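Local coordinates for beta-galactosidase (Trichoderma reesei, PDB 3OG2), which probably hydrolyses terminal non-reducing beta-D-galactose residues of beta-D-galactosides, as a glycoside hydrolase of family 35, at residues 406-420 / 444-457. Numbering follows the deposited sequence. Where two conformers were deposited one is given.
Sequences DFFVVRHANYSSTDT and TLTGRDSKIHVTDY. With NAG (2-acetamido-2-deoxy-beta-D-glucopyranose), chain D.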
ATOM      1  N   ASP A 406     -18.206 -28.324   8.031  1.00  9.92           N
ATOM      2  CA  ASP A 406     -18.160 -27.930   6.629  1.00  9.87           C
ATOM      3  C   ASP A 406     -18.456 -26.448   6.424  1.00  9.35           C
ATOM      4  O   ASP A 406     -19.073 -25.788   7.267  1.00  9.97           O
ATOM      5  CB  ASP A 406     -19.233 -28.677   5.849  1.00 11.09           C
ATOM      6  CG  ASP A 406     -19.096 -30.172   5.921  1.00 11.61           C
ATOM      7  OD1 ASP A 406     -18.006 -30.733   6.172  1.00 13.88           O
ATOM      8  OD2 ASP A 406     -20.190 -30.816   5.689  1.00 16.69           O
ATOM      9  N   PHE A 407     -18.034 -25.972   5.260  1.00  8.96           N
ATOM     10  CA  PHE A 407     -18.221 -24.576   4.882  1.00  8.82           C
ATOM     11  C   PHE A 407     -18.762 -24.535   3.476  1.00  8.29           C
ATOM     12  O   PHE A 407     -18.359 -25.400   2.636  1.00 10.52           O
ATOM     13  CB  PHE A 407     -16.872 -23.811   4.937  1.00  8.77           C
ATOM     14  CG  PHE A 407     -16.263 -23.779   6.311  1.00  9.05           C
ATOM     15  CD1 PHE A 407     -15.592 -24.877   6.830  1.00  8.50           C
ATOM     16  CD2 PHE A 407     -16.407 -22.626   7.122  1.00  8.84           C
ATOM     17  CE1 PHE A 407     -15.052 -24.919   8.117  1.00  9.52           C
ATOM     18  CE2 PHE A 407     -15.835 -22.641   8.398  1.00  9.76           C
ATOM     19  CZ  PHE A 407     -15.200 -23.759   8.905  1.00  9.72           C
ATOM     20  N   PHE A 408     -19.640 -23.622   3.140  1.00  8.83           N
ATOM     21  CA  PHE A 408     -20.226 -23.570   1.795  1.00  8.18           C
ATOM     22  C   PHE A 408     -20.210 -22.134   1.329  1.00  8.72           C
ATOM     23  O   PHE A 408     -20.844 -21.270   1.957  1.00  9.80           O
ATOM     24  CB  PHE A 408     -21.676 -24.081   1.795  1.00  9.78           C
ATOM     25  CG  PHE A 408     -21.738 -25.505   2.348  1.00  9.43           C
ATOM     26  CD1 PHE A 408     -21.841 -25.733   3.707  1.00 10.44           C
ATOM     27  CD2 PHE A 408     -21.617 -26.567   1.434  1.00 10.95           C
ATOM     28  CE1 PHE A 408     -21.830 -27.016   4.177  1.00 11.93           C
ATOM     29  CE2 PHE A 408     -21.614 -27.876   1.930  1.00 11.58           C
ATOM     30  CZ  PHE A 408     -21.676 -28.068   3.296  1.00 12.15           C
ATOM     31  N   VAL A 409     -19.453 -21.875   0.271  1.00  8.62           N
ATOM     32  CA  VAL A 409     -19.373 -20.511  -0.233  1.00  8.15           C
ATOM     33  C   VAL A 409     -20.403 -20.345  -1.346  1.00  8.20           C
ATOM     34  O   VAL A 409     -20.352 -21.051  -2.380  1.00  9.80           O
ATOM     35  CB  VAL A 409     -17.939 -20.201  -0.738  1.00  8.92           C
ATOM     36  CG1 VAL A 409     -17.921 -18.747  -1.264  1.00 10.28           C
ATOM     37  CG2 VAL A 409     -16.941 -20.462   0.369  1.00 10.14           C
ATOM     38  N   VAL A 410     -21.325 -19.425  -1.148  1.00  9.25           N
ATOM     39  CA  VAL A 410     -22.433 -19.204  -2.070  1.00  8.58           C
ATOM     40  C   VAL A 410     -22.237 -17.900  -2.818  1.00  8.88           C
ATOM     41  O   VAL A 410     -21.907 -16.873  -2.208  1.00  9.66           O
ATOM     42  CB  VAL A 410     -23.761 -19.148  -1.270  1.00 10.34           C
ATOM     43  CG1 VAL A 410     -24.939 -18.998  -2.226  1.00 14.47           C
ATOM     44  CG2 VAL A 410     -23.924 -20.351  -0.330  1.00 12.18           C
ATOM     45  N   ARG A 411     -22.402 -17.918  -4.152  1.00  9.49           N
ATOM     46  CA  ARG A 411     -22.324 -16.699  -4.945  1.00  9.68           C
ATOM     47  C   ARG A 411     -23.404 -16.775  -6.016  1.00  9.45           C
ATOM     48  O   ARG A 411     -23.971 -17.843  -6.301  1.00 10.65           O
ATOM     49  CB  ARG A 411     -20.933 -16.527  -5.584  1.00 10.05           C
ATOM     50  CG  ARG A 411     -20.570 -17.647  -6.547  1.00 11.12           C
ATOM     51  CD  ARG A 411     -19.367 -17.217  -7.363  1.00 13.23           C
ATOM     52  NE  ARG A 411     -18.774 -18.218  -8.225  1.00 13.08           N
ATOM     53  CZ  ARG A 411     -19.242 -18.453  -9.453  1.00 13.38           C
ATOM     54  NH1 ARG A 411     -20.298 -17.817  -9.958  1.00 13.88           N
ATOM     55  NH2 ARG A 411     -18.594 -19.373 -10.187  1.00 17.51           N
ATOM     56  N   HIS A 412     -23.670 -15.638  -6.652  1.00 10.34           N
ATOM     57  CA  HIS A 412     -24.518 -15.705  -7.849  1.00 10.68           C
ATOM     58  C   HIS A 412     -23.806 -16.491  -8.948  1.00 11.69           C
ATOM     59  O   HIS A 412     -22.591 -16.396  -9.145  1.00 12.11           O
ATOM     60  CB  HIS A 412     -24.802 -14.289  -8.362  1.00 10.86           C
ATOM     61  CG  HIS A 412     -25.677 -13.493  -7.436  1.00 10.86           C
ATOM     62  ND1 HIS A 412     -27.039 -13.621  -7.407  1.00 12.82           N
ATOM     63  CD2 HIS A 412     -25.376 -12.553  -6.500  1.00 11.10           C
ATOM     64  CE1 HIS A 412     -27.565 -12.803  -6.507  1.00 11.68           C
ATOM     65  NE2 HIS A 412     -26.557 -12.143  -5.945  1.00 12.45           N
ATOM     66  N   ALA A 413     -24.571 -17.246  -9.731  1.00 11.90           N
ATOM     67  CA  ALA A 413     -23.979 -18.018 -10.812  1.00 14.05           C
ATOM     68  C   ALA A 413     -23.256 -17.148 -11.832  1.00 14.59           C
ATOM     69  O   ALA A 413     -22.184 -17.503 -12.313  1.00 15.89           O
ATOM     70  CB  ALA A 413     -25.071 -18.809 -11.559  1.00 15.11           C
ATOM     71  N   ASN A 414     -23.836 -15.998 -12.205  1.00 13.13           N
ATOM     72  CA  ASN A 414     -23.130 -14.914 -12.849  1.00 12.32           C
ATOM     73  C   ASN A 414     -22.523 -14.087 -11.719  1.00 10.61           C
ATOM     74  O   ASN A 414     -23.226 -13.377 -11.029  1.00 11.46           O
ATOM     75  CB  ASN A 414     -24.105 -14.086 -13.702  1.00 13.25           C
ATOM     76  CG  ASN A 414     -23.385 -12.869 -14.262  1.00 14.80           C
ATOM     77  OD1 ASN A 414     -22.205 -12.606 -14.036  1.00 14.75           O
ATOM     78  ND2 ASN A 414     -24.147 -12.039 -14.976  1.00 25.64           N
ATOM     79  N   TYR A 415     -21.214 -14.194 -11.531  1.00 12.78           N
ATOM     80  CA  TYR A 415     -20.559 -13.644 -10.358  1.00 13.55           C
ATOM     81  C   TYR A 415     -20.731 -12.125 -10.320  1.00 13.89           C
ATOM     82  O   TYR A 415     -20.534 -11.555  -9.235  1.00 17.12           O
ATOM     83  CB  TYR A 415     -19.064 -14.032 -10.280  1.00 14.01           C
ATOM     84  CG  TYR A 415     -18.174 -13.075 -11.057  1.00 13.85           C
ATOM     85  CD1 TYR A 415     -18.022 -13.173 -12.440  1.00 12.79           C
ATOM     86  CD2 TYR A 415     -17.490 -12.083 -10.387  1.00 14.50           C
ATOM     87  CE1 TYR A 415     -17.234 -12.330 -13.172  1.00 13.07           C
ATOM     88  CE2 TYR A 415     -16.699 -11.192 -11.079  1.00 13.65           C
ATOM     89  CZ  TYR A 415     -16.565 -11.324 -12.446  1.00 13.10           C
ATOM     90  OH  TYR A 415     -15.766 -10.431 -13.092  1.00 15.06           O
ATOM     91  N   SER A 416     -20.946 -11.486 -11.444  1.00 13.37           N
ATOM     92  CA  SER A 416     -21.086 -10.029 -11.604  1.00 16.59           C
ATOM     93  C   SER A 416     -22.467  -9.548 -11.201  1.00 12.67           C
ATOM     94  O   SER A 416     -22.709  -8.337 -11.091  1.00 13.29           O
ATOM     95  CB  SER A 416     -20.763  -9.709 -13.092  1.00 21.52           C
ATOM     96  OG  SER A 416     -21.159  -8.348 -13.389  1.00 24.57           O
ATOM     97  N   SER A 417     -23.415 -10.472 -11.058  1.00 11.33           N
ATOM     98  CA  SER A 417     -24.816 -10.114 -10.976  1.00 12.06           C
ATOM     99  C   SER A 417     -25.121  -9.151  -9.821  1.00 11.48           C
ATOM    100  O   SER A 417     -24.682  -9.341  -8.680  1.00 11.45           O
ATOM    101  CB  SER A 417     -25.660 -11.369 -10.746  1.00 15.29           C
ATOM    102  OG  SER A 417     -27.045 -10.950 -10.653  1.00 17.57           O
ATOM    103  N   THR A 418     -25.916  -8.126 -10.162  1.00 13.40           N
ATOM    104  CA  THR A 418     -26.370  -7.204  -9.140  1.00 13.97           C
ATOM    105  C   THR A 418     -27.819  -7.494  -8.788  1.00 13.22           C
ATOM    106  O   THR A 418     -28.442  -6.709  -8.059  1.00 15.77           O
ATOM    107  CB  THR A 418     -26.285  -5.754  -9.653  1.00 14.91           C
ATOM    108  OG1 THR A 418     -27.013  -5.651 -10.879  1.00 19.90           O
ATOM    109  CG2 THR A 418     -24.800  -5.407  -9.927  1.00 16.29           C
ATOM    110  N   ASP A 419     -28.358  -8.600  -9.277  1.00 14.88           N
ATOM    111  CA  ASP A 419     -29.715  -8.933  -8.884  1.00 17.05           C
ATOM    112  C   ASP A 419     -29.774  -9.618  -7.534  1.00 15.29           C
ATOM    113  O   ASP A 419     -28.772 -10.045  -6.966  1.00 17.41           O
ATOM    114  CB  ASP A 419     -30.298  -9.889  -9.928  1.00 25.41           C
ATOM    115  CG  ASP A 419     -30.458  -9.168 -11.255  1.00 31.61           C
ATOM    116  OD1 ASP A 419     -30.699  -7.944 -11.221  1.00 44.46           O
ATOM    117  OD2 ASP A 419     -30.324  -9.814 -12.296  1.00 58.87           O
ATOM    118  N   THR A 420     -30.994  -9.703  -7.011  1.00 15.79           N
ATOM    119  CA  THR A 420     -31.251 -10.440  -5.783  1.00 14.25           C
ATOM    120  C   THR A 420     -31.819 -11.813  -6.096  1.00 14.78           C
ATOM    121  O   THR A 420     -32.739 -11.962  -6.902  1.00 21.43           O
ATOM    122  CB  THR A 420     -32.227  -9.684  -4.858  1.00 17.68           C
ATOM    123  OG1 THR A 420     -31.570  -8.492  -4.411  1.00 20.77           O
ATOM    124  CG2 THR A 420     -32.501 -10.444  -3.589  1.00 20.01           C
ATOM    125  N   THR A 444     -31.859 -15.028   1.078  1.00 10.54           N
ATOM    126  CA  THR A 444     -31.683 -13.992   0.071  1.00 11.83           C
ATOM    127  C   THR A 444     -30.202 -13.770  -0.161  1.00 10.64           C
ATOM    128  O   THR A 444     -29.418 -13.679   0.793  1.00 12.03           O
ATOM    129  CB  THR A 444     -32.302 -12.637   0.580  1.00 14.53           C
ATOM    130  OG1 THR A 444     -33.720 -12.841   0.737  1.00 18.50           O
ATOM    131  CG2 THR A 444     -32.100 -11.503  -0.419  1.00 21.54           C
ATOM    132  N   LEU A 445     -29.823 -13.670  -1.423  1.00 11.28           N
ATOM    133  CA  LEU A 445     -28.453 -13.250  -1.810  1.00 11.73           C
ATOM    134  C   LEU A 445     -28.652 -11.976  -2.631  1.00 11.43           C
ATOM    135  O   LEU A 445     -29.170 -12.059  -3.774  1.00 13.13           O
ATOM    136  CB  LEU A 445     -27.695 -14.360  -2.553  1.00 13.38           C
ATOM    137  CG  LEU A 445     -26.211 -13.991  -2.776  1.00 11.88           C
ATOM    138  CD1 LEU A 445     -25.440 -14.090  -1.483  1.00 13.30           C
ATOM    139  CD2 LEU A 445     -25.616 -14.894  -3.848  1.00 14.73           C
ATOM    140  N   THR A 446     -28.316 -10.814  -2.111  1.00 11.01           N
ATOM    141  CA  THR A 446     -28.511  -9.546  -2.838  1.00 11.32           C
ATOM    142  C   THR A 446     -27.360  -9.310  -3.795  1.00 10.57           C
ATOM    143  O   THR A 446     -26.446 -10.179  -3.926  1.00 11.83           O
ATOM    144  CB  THR A 446     -28.686  -8.382  -1.840  1.00 13.03           C
ATOM    145  OG1 THR A 446     -27.482  -8.198  -1.080  1.00 13.33           O
ATOM    146  CG2 THR A 446     -29.815  -8.699  -0.853  1.00 14.58           C
ATOM    147  N   GLY A 447     -27.353  -8.215  -4.524  1.00 10.90           N
ATOM    148  CA  GLY A 447     -26.398  -8.021  -5.590  1.00 12.01           C
ATOM    149  C   GLY A 447     -24.944  -7.989  -5.120  1.00 11.00           C
ATOM    150  O   GLY A 447     -24.636  -7.390  -4.084  1.00 11.75           O
ATOM    151  N   ARG A 448     -24.089  -8.635  -5.900  1.00 10.99           N
ATOM    152  CA  ARG A 448     -22.623  -8.655  -5.599  1.00  9.86           C
ATOM    153  C   ARG A 448     -22.349  -8.948  -4.145  1.00  8.74           C
ATOM    154  O   ARG A 448     -21.528  -8.309  -3.477  1.00 10.43           O
ATOM    155  CB  ARG A 448     -21.981  -7.350  -6.075  1.00 10.98           C
ATOM    156  CG  ARG A 448     -21.999  -7.375  -7.600  1.00 10.72           C
ATOM    157  CD  ARG A 448     -21.330  -6.166  -8.214  1.00 11.37           C
ATOM    158  NE  ARG A 448     -21.362  -6.313  -9.667  1.00 10.94           N
ATOM    159  CZ  ARG A 448     -20.849  -5.448 -10.528  1.00 11.25           C
ATOM    160  NH1 ARG A 448     -20.230  -4.356 -10.098  1.00 12.25           N
ATOM    161  NH2 ARG A 448     -20.971  -5.705 -11.828  1.00 12.14           N
ATOM    162  N   ASP A 449     -23.022  -9.985  -3.661  1.00 10.54           N
ATOM    163  CA  ASP A 449     -22.756 -10.530  -2.320  1.00  9.81           C
ATOM    164  C   ASP A 449     -22.376 -11.989  -2.454  1.00 10.00           C
ATOM    165  O   ASP A 449     -22.719 -12.662  -3.433  1.00 10.58           O
ATOM    166  CB  ASP A 449     -23.968 -10.328  -1.404  1.00 12.31           C
ATOM    167  CG  ASP A 449     -23.579 -10.458   0.046  1.00 11.96           C
ATOM    168  OD1 ASP A 449     -22.372 -10.550   0.438  1.00 13.09           O
ATOM    169  OD2 ASP A 449     -24.492 -10.534   0.922  1.00 15.94           O
ATOM    170  N   SER A 450     -21.659 -12.464  -1.461  1.00  9.35           N
ATOM    171  CA  SER A 450     -21.327 -13.900  -1.332  1.00  9.33           C
ATOM    172  C   SER A 450     -21.345 -14.227   0.153  1.00  9.68           C
ATOM    173  O   SER A 450     -20.993 -13.399   0.978  1.00 10.27           O
ATOM    174  CB  SER A 450     -19.949 -14.138  -1.935  1.00 10.05           C
ATOM    175  OG  SER A 450     -19.542 -15.480  -1.773  1.00 10.66           O
ATOM    176  N   LYS A 451     -21.782 -15.439   0.489  1.00 10.37           N
ATOM    177  CA  LYS A 451     -21.904 -15.817   1.889  1.00 11.04           C
ATOM    178  C   LYS A 451     -21.196 -17.115   2.132  1.00  8.45           C
ATOM    179  O   LYS A 451     -21.108 -17.912   1.211  1.00 10.50           O
ATOM    180  CB  LYS A 451     -23.376 -16.001   2.288  1.00 15.69           C
ATOM    181  CG  LYS A 451     -24.065 -14.625   2.187  1.00 19.07           C
ATOM    182  CD  LYS A 451     -25.151 -14.407   3.200  1.00 19.28           C
ATOM    183  CE  LYS A 451     -25.964 -13.192   2.758  1.00 18.80           C
ATOM    184  NZ  LYS A 451     -25.409 -11.972   3.418  1.00 15.29           N
ATOM    185  N   ILE A 452     -20.764 -17.321   3.357  1.00  9.62           N
ATOM    186  CA  ILE A 452     -20.297 -18.614   3.813  0.50  9.05           C
ATOM    187  C   ILE A 452     -21.312 -19.146   4.822  1.00 10.19           C
ATOM    188  O   ILE A 452     -21.558 -18.575   5.875  1.00 18.74           O
ATOM    189  CB  ILE A 452     -18.885 -18.555   4.416  0.50 12.36           C
ATOM    190  CG1 ILE A 452     -18.039 -17.543   3.637  0.50 13.72           C
ATOM    191  CG2 ILE A 452     -18.282 -19.956   4.494  0.50 18.58           C
ATOM    192  CD1 ILE A 452     -16.705 -18.023   3.095  0.50 25.79           C
ATOM    193  N   HIS A 453     -21.940 -20.282   4.461  1.00  9.28           N
ATOM    194  CA  HIS A 453     -22.810 -21.017   5.379  1.00  9.41           C
ATOM    195  C   HIS A 453     -21.980 -22.133   5.998  1.00  9.64           C
ATOM    196  O   HIS A 453     -21.014 -22.597   5.385  1.00 11.09           O
ATOM    197  CB  HIS A 453     -24.028 -21.587   4.685  1.00  9.85           C
ATOM    198  CG  HIS A 453     -24.844 -20.571   3.948  1.00 10.56           C
ATOM    199  ND1 HIS A 453     -25.091 -19.283   4.410  1.00 10.59           N
ATOM    200  CD2 HIS A 453     -25.504 -20.647   2.785  1.00 12.91           C
ATOM    201  CE1 HIS A 453     -25.868 -18.626   3.534  1.00 11.12           C
ATOM    202  NE2 HIS A 453     -26.121 -19.444   2.527  1.00 12.07           N
ATOM    203  N   VAL A 454     -22.320 -22.564   7.214  1.00  9.24           N
ATOM    204  CA  VAL A 454     -21.541 -23.601   7.875  1.00  9.30           C
ATOM    205  C   VAL A 454     -22.421 -24.713   8.419  1.00  9.97           C
ATOM    206  O   VAL A 454     -23.594 -24.524   8.723  1.00 10.47           O
ATOM    207  CB  VAL A 454     -20.702 -23.021   9.051  1.00  9.51           C
ATOM    208  CG1 VAL A 454     -19.673 -22.001   8.553  1.00 10.76           C
ATOM    209  CG2 VAL A 454     -21.567 -22.361  10.106  1.00 10.16           C
ATOM    210  N   THR A 455     -21.821 -25.902   8.539  1.00  9.69           N
ATOM    211  CA  THR A 455     -22.455 -26.995   9.283  1.00  9.85           C
ATOM    212  C   THR A 455     -21.460 -27.571  10.307  1.00 10.28           C
ATOM    213  O   THR A 455     -20.221 -27.566  10.078  1.00 10.82           O
ATOM    214  CB  THR A 455     -23.059 -28.117   8.414  1.00 10.71           C
ATOM    215  OG1 THR A 455     -22.021 -28.804   7.729  1.00 12.30           O
ATOM    216  CG2 THR A 455     -24.040 -27.575   7.360  1.00 12.63           C
ATOM    217  N   ASP A 456     -21.981 -28.082  11.417  1.00 10.74           N
ATOM    218  CA  ASP A 456     -21.218 -28.614  12.529  1.00 11.26           C
ATOM    219  C   ASP A 456     -20.027 -27.729  12.860  1.00 10.75           C
ATOM    220  O   ASP A 456     -18.853 -28.140  12.886  1.00 11.92           O
ATOM    221  CB  ASP A 456     -20.731 -30.039  12.215  1.00 12.44           C
ATOM    222  CG  ASP A 456     -21.982 -30.926  12.182  1.00 12.34           C
ATOM    223  OD1 ASP A 456     -22.611 -31.120  13.262  1.00 15.36           O
ATOM    224  OD2 ASP A 456     -22.351 -31.407  11.105  1.00 15.64           O
ATOM    225  N   TYR A 457     -20.343 -26.449  13.093  1.00  9.77           N
ATOM    226  CA  TYR A 457     -19.321 -25.444  13.369  1.00 10.05           C
ATOM    227  C   TYR A 457     -19.121 -25.368  14.863  1.00  9.51           C
ATOM    228  O   TYR A 457     -20.072 -25.027  15.602  1.00 11.35           O
ATOM    229  CB  TYR A 457     -19.799 -24.109  12.789  1.00 10.04           C
ATOM    230  CG  TYR A 457     -18.804 -22.995  13.002  1.00  9.50           C
ATOM    231  CD1 TYR A 457     -18.864 -22.199  14.173  1.00 10.61           C
ATOM    232  CD2 TYR A 457     -17.798 -22.735  12.075  1.00 10.39           C
ATOM    233  CE1 TYR A 457     -17.954 -21.186  14.389  1.00 11.30           C
ATOM    234  CE2 TYR A 457     -16.902 -21.707  12.284  1.00 10.21           C
ATOM    235  CZ  TYR A 457     -16.995 -20.933  13.435  1.00 10.13           C
ATOM    236  OH  TYR A 457     -16.093 -19.923  13.676  1.00 11.74           O
TER
HETATM  237  C1  NAG D   1     -23.709 -10.683 -15.255  1.00 31.05           C
HETATM  238  C2  NAG D   1     -24.165 -10.525 -16.697  1.00 40.13           C
HETATM  239  C3  NAG D   1     -23.946  -9.094 -17.159  1.00 43.08           C
HETATM  240  C4  NAG D   1     -24.309  -7.974 -16.176  1.00 38.80           C
HETATM  241  C5  NAG D   1     -23.873  -8.302 -14.733  1.00 30.08           C
HETATM  242  C6  NAG D   1     -24.473  -7.390 -13.671  1.00 39.43           C
HETATM  243  C7  NAG D   1     -23.816 -12.619 -17.996  1.00 51.39           C
HETATM  244  C8  NAG D   1     -22.727 -13.459 -18.615  1.00 52.94           C
HETATM  245  N2  NAG D   1     -23.449 -11.401 -17.608  1.00 47.26           N
HETATM  246  O3  NAG D   1     -24.420  -8.911 -18.472  1.00 58.49           O
HETATM  247  O4  NAG D   1     -23.612  -6.828 -16.597  1.00 47.04           O
HETATM  248  O5  NAG D   1     -24.272  -9.635 -14.498  1.00 29.08           O
HETATM  249  O6  NAG D   1     -25.886  -7.634 -13.578  1.00 44.14           O
HETATM  250  O7  NAG D   1     -24.985 -12.950 -18.249  1.00 68.05           O
HETATM  251  O   HOH W   1     -22.118 -13.340  -6.033  1.00 12.46           O
HETATM  252  O   HOH W   2     -29.389  -6.364  -4.576  1.00 32.11           O
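His412 is held at its edge by a hydrogen bond and on one face by a methyl. Its NE2 donates to Thr446 O (2.8 Å) exactly in the ring plane, on a nearly straight line (168°), and over the centre of one ring face Leu445 CD2 makes a CH-pi contact, 3.6 Å from the centroid of the His412 ring. The leucine gets there with CG anti to its backbone N (chi1 -172°), approaching from the direction opposite to the histidine. Where strand 406-412 leaves the sheet, water 1 accepts from His412 N and donates to Asp449 O. Along the strands the packing is tight: 406-412 and 450-459 are antiparallel neighbours in the eight-stranded antiparallel sheet of beta-galactosidase domain 2. Val410 O takes two donors, Lys451 N in its carbonyl plane and Ser450 OG from above that plane (2.8 Å). On the face carrying Phe407, Val409, Ile452 and Val454, helix 301-313 touches Val409 and Ile452, while Val454 CG1 lies alongside Phe407, 3.6 Å from its CD2. The other face holds Phe408, Val410 and His453; Val410 CG2 crosses to within 3.5 Å of His453 CD2, and His453 NE2 is hydrogen-bonded to Tyr423 OH.

Close packing continues beside the sugar. Asn414, which carries the NAG on ND2, starts a type I turn to Ser417. Arg448 bonds Ser417 O through its backbone N, and its extended chain reaches Ser416 O, gripped side-on by NE (2.8 Å) and NH2; NH1 goes to Ser250 O. Cutting the side chain back to an alanine here is likely to leave Ser416 O without either guanidinium donor and the glycan-bearing turn freer to shift. The loose side is the exposed run from Thr418 to Thr420: Thr418 CG2 rests on one guanidinium face, and water 2 links Thr420 OG1 to Gly447 N.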